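Local coordinates for protein putative arsenate reductase (Streptococcus mutans UA159, PDB 3FZ4) that is a putative arsenate reductase of the ArsC family, with a thioredoxin-like fold and a redox-active disulfide, at residues R17-E22 / T113-L118. The protein carries 1 engineered substitution. Numbering follows the deposited sequence. Where two conformers were deposited one is given.
Sequences RRAKAE and TAYEDL. With NA (sodium ion), chain B; FMT (formic acid), chain E.
E22 reaches out from its helix and spends both carboxylate oxygens on consecutive backbone amides at the start of the short 3-10 turn 115-118, a worked example of a distant acidic side chain holding the first amides of a turn. E22 OE1 accepts from Y115 N at 2.8 Å, on the syn side and close to the carboxylate plane, while E22 OE2 takes E116 N at 2.9 Å from well above that plane, 37° out of it. With CG placed anti to the backbone N (chi1 -172°) and the chain extended beyond, the carboxylate spans the gap to the turn. E22 OE1 also shares a hydrogen bond with the hydroxyl of Y111, so three bonds in all fix the rotation of the group. The amides at the opening of the turn would probably help to stabilise its negative charge, although the like-charged E116 OE1, 4.7 Å from E22 OE2 and not in contact with it, would work against this.

Methylene and methyl groups close in around these bonds: A114 CB and E116 CB both lie against E22 OE2, the former at 3.6 Å. The Y115 ring, nearly parallel to the carboxylate plane (11°), runs alongside A19 of the helix, A19 CB touching Y115 CE2 at 3.7 Å. At the far end of the ring, Y115 OH binds the sodium ion at 2.7 Å, a site completed by the carbonyl oxygens of Q108 and G110.

Y111 meets the Y115 ring edge-to-face, and F7 of strand 5-9 packs against both A19 and Y115. In this thioredoxin-like fold the loop after edge strand 105-109 is thereby tied to helix 14-26, with the C13-C16 disulfide at the helix start.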
loop_
_atom_site.group_PDB
_atom_site.type_symbol
_atom_site.label_atom_id
_atom_site.label_comp_id
_atom_site.label_asym_id
_atom_site.label_seq_id
_atom_site.Cartn_x
_atom_site.Cartn_y
_atom_site.Cartn_z
ATOM N N ARG A 17 -2.224 11.421 5.847
ATOM C CA ARG A 17 -3.107 12.515 6.215
ATOM C C ARG A 17 -3.283 13.495 5.040
ATOM O O ARG A 17 -4.384 13.955 4.777
ATOM C CB ARG A 17 -2.597 13.225 7.481
ATOM C CG ARG A 17 -3.598 14.213 8.087
ATOM C CD ARG A 17 -3.106 14.780 9.433
ATOM N NE ARG A 17 -3.822 15.985 9.882
ATOM C CZ ARG A 17 -3.362 17.233 9.750
ATOM N NH1 ARG A 17 -4.069 18.266 10.203
ATOM N NH2 ARG A 17 -2.193 17.463 9.173
ATOM N N ARG A 18 -2.202 13.798 4.319
ATOM C CA ARG A 18 -2.259 14.658 3.134
ATOM C C ARG A 18 -3.139 14.043 2.060
ATOM O O ARG A 18 -3.968 14.700 1.452
ATOM C CB ARG A 18 -0.860 14.814 2.553
ATOM C CG ARG A 18 0.051 15.720 3.359
ATOM C CD ARG A 18 1.502 15.742 2.874
ATOM N NE ARG A 18 1.701 16.059 1.467
ATOM C CZ ARG A 18 2.717 15.590 0.742
ATOM N NH1 ARG A 18 3.623 14.756 1.270
ATOM N NH2 ARG A 18 2.817 15.963 -0.513
ATOM N N ALA A 19 -2.924 12.748 1.815
ATOM C CA ALA A 19 -3.652 12.051 0.760
ATOM C C ALA A 19 -5.157 12.027 1.105
ATOM O O ALA A 19 -6.013 12.240 0.231
ATOM C CB ALA A 19 -3.114 10.657 0.613
ATOM N N LYS A 20 -5.487 11.738 2.365
ATOM C CA LYS A 20 -6.903 11.679 2.776
ATOM C C LYS A 20 -7.547 13.059 2.641
ATOM O O LYS A 20 -8.700 13.181 2.212
ATOM C CB LYS A 20 -7.013 11.144 4.207
ATOM C CG LYS A 20 -8.436 10.685 4.563
ATOM C CD LYS A 20 -8.473 10.195 6.017
ATOM C CE LYS A 20 -9.625 9.265 6.322
ATOM N NZ LYS A 20 -9.385 8.680 7.681
ATOM N N ALA A 21 -6.798 14.107 2.982
ATOM C CA ALA A 21 -7.327 15.459 2.812
ATOM C C ALA A 21 -7.665 15.704 1.344
ATOM O O ALA A 21 -8.655 16.376 1.047
ATOM C CB ALA A 21 -6.357 16.534 3.340
ATOM N N GLU A 22 -6.806 15.244 0.408
ATOM C CA GLU A 22 -7.125 15.429 -1.007
ATOM C C GLU A 22 -8.369 14.648 -1.417
ATOM O O GLU A 22 -9.220 15.189 -2.148
ATOM C CB GLU A 22 -5.942 15.069 -1.891
ATOM C CG GLU A 22 -6.221 15.453 -3.324
ATOM C CD GLU A 22 -5.231 14.915 -4.334
ATOM O OE1 GLU A 22 -4.352 14.116 -3.950
ATOM O OE2 GLU A 22 -5.406 15.273 -5.530
ATOM N N THR A 113 2.629 12.039 -5.968
ATOM C CA THR A 113 1.889 12.839 -6.934
ATOM C C THR A 113 0.443 12.919 -6.438
ATOM O O THR A 113 -0.034 12.020 -5.748
ATOM C CB THR A 113 1.917 12.226 -8.356
ATOM O OG1 THR A 113 1.468 10.872 -8.266
ATOM C CG2 THR A 113 3.325 12.241 -8.940
ATOM N N ALA A 114 -0.263 13.979 -6.798
ATOM C CA ALA A 114 -1.660 14.200 -6.362
ATOM C C ALA A 114 -2.594 13.152 -6.966
ATOM O O ALA A 114 -2.468 12.792 -8.148
ATOM C CB ALA A 114 -2.086 15.587 -6.807
ATOM N N TYR A 115 -3.564 12.692 -6.174
ATOM C CA TYR A 115 -4.529 11.717 -6.652
ATOM C C TYR A 115 -5.353 12.250 -7.820
ATOM O O TYR A 115 -5.832 11.469 -8.650
ATOM C CB TYR A 115 -5.467 11.313 -5.524
ATOM C CG TYR A 115 -4.885 10.389 -4.487
ATOM C CD1 TYR A 115 -3.798 9.546 -4.773
ATOM C CD2 TYR A 115 -5.459 10.342 -3.220
ATOM C CE1 TYR A 115 -3.320 8.675 -3.813
ATOM C CE2 TYR A 115 -5.013 9.430 -2.291
ATOM C CZ TYR A 115 -3.946 8.604 -2.586
ATOM O OH TYR A 115 -3.537 7.722 -1.611
ATOM N N GLU A 116 -5.583 13.547 -7.860
ATOM C CA GLU A 116 -6.434 14.075 -8.912
ATOM C C GLU A 116 -5.915 13.722 -10.297
ATOM O O GLU A 116 -6.740 13.546 -11.219
ATOM C CB GLU A 116 -6.572 15.598 -8.783
ATOM C CG GLU A 116 -7.574 16.169 -9.771
ATOM C CD GLU A 116 -7.888 17.639 -9.588
ATOM O OE1 GLU A 116 -7.587 18.202 -8.510
ATOM O OE2 GLU A 116 -8.422 18.204 -10.573
ATOM N N ASP A 117 -4.586 13.600 -10.411
ATOM C CA ASP A 117 -3.916 13.216 -11.678
ATOM C C ASP A 117 -4.431 11.852 -12.206
ATOM O O ASP A 117 -4.402 11.615 -13.421
ATOM C CB ASP A 117 -2.376 13.162 -11.558
ATOM C CG ASP A 117 -1.726 14.493 -11.134
ATOM O OD1 ASP A 117 -2.385 15.545 -11.027
ATOM O OD2 ASP A 117 -0.495 14.447 -10.893
ATOM N N LEU A 118 -4.928 10.976 -11.330
ATOM C CA LEU A 118 -5.426 9.653 -11.752
ATOM C C LEU A 118 -6.654 9.761 -12.661
ATOM O O LEU A 118 -6.909 8.884 -13.493
ATOM C CB LEU A 118 -5.741 8.806 -10.529
ATOM C CG LEU A 118 -4.513 8.458 -9.674
ATOM C CD1 LEU A 118 -4.999 7.967 -8.344
ATOM C CD2 LEU A 118 -3.548 7.458 -10.304
HETATM NA NA NA B . -1.604 6.057 -2.468
HETATM C C FMT E . 2.246 15.076 -3.000
HETATM O O1 FMT E . 1.856 14.648 -4.076
HETATM O O2 FMT E . 3.199 14.625 -2.358
#